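Local structure of XAC2610 protein (Xanthomonas axonopodis pv. citri, 4QTQ) at residues A23-G27 with I28-V32. The protein binds calcium and probably acts as an immunity protein that inhibits a peptidoglycan hydrolase in type IV secretion-dependent killing of rival bacteria. Residues are numbered along the deposited sequence; the frame is centred on the assembly and turned at random.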
loop_
_atom_site.group_PDB
_atom_site.type_symbol
_atom_site.label_atom_id
_atom_site.label_comp_id
_atom_site.label_asym_id
_atom_site.label_seq_id
_atom_site.Cartn_x
_atom_site.Cartn_y
_atom_site.Cartn_z
ATOM N N ALA A 23 7.833 10.758 -14.920
ATOM C CA ALA A 23 6.527 11.420 -14.843
ATOM C C ALA A 23 6.499 12.465 -13.751
ATOM O O ALA A 23 7.246 12.369 -12.781
ATOM C CB ALA A 23 5.433 10.392 -14.599
ATOM N N ASP A 24 5.641 13.466 -13.926
ATOM C CA ASP A 24 5.337 14.415 -12.875
ATOM C C ASP A 24 3.884 14.248 -12.465
ATOM O O ASP A 24 2.987 14.448 -13.274
ATOM C CB ASP A 24 5.576 15.853 -13.332
ATOM C CG ASP A 24 5.524 16.834 -12.172
ATOM O OD1 ASP A 24 6.514 16.892 -11.399
ATOM O OD2 ASP A 24 4.496 17.535 -12.024
ATOM N N ILE A 25 3.663 13.887 -11.205
ATOM C CA ILE A 25 2.326 13.604 -10.704
ATOM C C ILE A 25 2.021 14.565 -9.573
ATOM O O ILE A 25 2.523 14.410 -8.457
ATOM C CB ILE A 25 2.199 12.143 -10.211
ATOM C CG1 ILE A 25 2.870 11.176 -11.190
ATOM C CG2 ILE A 25 0.733 11.755 -10.057
ATOM C CD1 ILE A 25 4.311 10.832 -10.862
ATOM N N GLY A 26 1.203 15.570 -9.861
ATOM C CA GLY A 26 0.839 16.564 -8.855
ATOM C C GLY A 26 2.038 17.271 -8.250
ATOM O O GLY A 26 2.081 17.536 -7.040
ATOM N N GLY A 27 3.022 17.573 -9.095
ATOM C CA GLY A 27 4.187 18.354 -8.674
ATOM C C GLY A 27 5.296 17.544 -8.014
ATOM O O GLY A 27 6.287 18.115 -7.555
ATOM N N ILE A 28 5.119 16.223 -7.951
ATOM C CA ILE A 28 6.163 15.315 -7.481
ATOM C C ILE A 28 6.665 14.557 -8.693
ATOM O O ILE A 28 5.873 13.946 -9.414
ATOM C CB ILE A 28 5.627 14.319 -6.438
ATOM C CG1 ILE A 28 5.137 15.064 -5.187
ATOM C CG2 ILE A 28 6.707 13.316 -6.050
ATOM C CD1 ILE A 28 4.227 14.246 -4.292
ATOM N N ALA A 29 7.972 14.602 -8.927
ATOM C CA ALA A 29 8.548 13.921 -10.086
ATOM C C ALA A 29 8.934 12.523 -9.667
ATOM O O ALA A 29 9.540 12.333 -8.609
ATOM C CB ALA A 29 9.758 14.672 -10.616
ATOM N N VAL A 30 8.568 11.544 -10.489
ATOM C CA VAL A 30 8.891 10.151 -10.212
ATOM C C VAL A 30 9.457 9.510 -11.471
ATOM O O VAL A 30 8.860 9.614 -12.554
ATOM C CB VAL A 30 7.663 9.330 -9.759
ATOM C CG1 VAL A 30 8.100 7.924 -9.355
ATOM C CG2 VAL A 30 6.942 10.008 -8.604
ATOM N N SER A 31 10.619 8.880 -11.324
ATOM C CA SER A 31 11.225 8.129 -12.412
ATOM C C SER A 31 11.449 6.689 -11.989
ATOM O O SER A 31 11.641 6.403 -10.815
ATOM C CB SER A 31 12.545 8.767 -12.857
ATOM O OG SER A 31 13.521 8.738 -11.829
ATOM N N VAL A 32 11.409 5.792 -12.962
ATOM C CA VAL A 32 11.650 4.374 -12.740
ATOM C C VAL A 32 12.763 3.959 -13.697
ATOM O O VAL A 32 12.745 4.339 -14.869
ATOM C CB VAL A 32 10.392 3.514 -13.033
ATOM C CG1 VAL A 32 10.675 2.037 -12.761
ATOM C CG2 VAL A 32 9.202 3.985 -12.208
#
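I25 and V30 meet through side chains on the same face of a tight hairpin, the CD1 methyl of I25 lying 3.6 Å from CG2 of V30. The two side chains are diagonal rather than paired neighbours, and I25 reaches across because its CG1 stands anti to its own carbonyl carbon and the chain then bends at chi2 94°, away from a staggered value. The backbone ladder is regular at A23 and V30 and distorted at the turn. A23 and V30 form a hydrogen-bonded antiparallel pair, with A23 N to V30 O and V30 N to A23 O both 2.8 Å. I25 and I28 form the next such pair, but unequally: I25 N to I28 O is short at 2.8 Å, whereas I28 N to I25 O is 3.2 Å and approaches from above the carbonyl plane, 65° out of it. That last bond closes the turn.

On the other face, D24 and A29 make the intervening non-hydrogen-bonded pair. OD1 of D24 lies beside the I28 carbonyl, 3.6 Å from I28 C, without a hydrogen bond, and the A29 methyl is a little farther off. The D24 carboxylate, its CG anti to the backbone N (chi1 -169°), reaches forward to the turn, where G27 N makes a weak 3.3 Å bond to OD2. G26 and G27 both have positive phi, a conformation that glycine takes up readily.

A23, I25 and V30 rest on F78, and I28 touches H80 and L96, so strands 78-80 and 94-97 cover the face carrying the buried I25, I28 and V30. V55 and V53 of the adjacent strand 52-56 lie alongside I28 and V30. The arrangement is a two-residue β-hairpin with a type I' turn, formed by the edge strand 20-25 and strand 28-33 of a four-stranded antiparallel sheet.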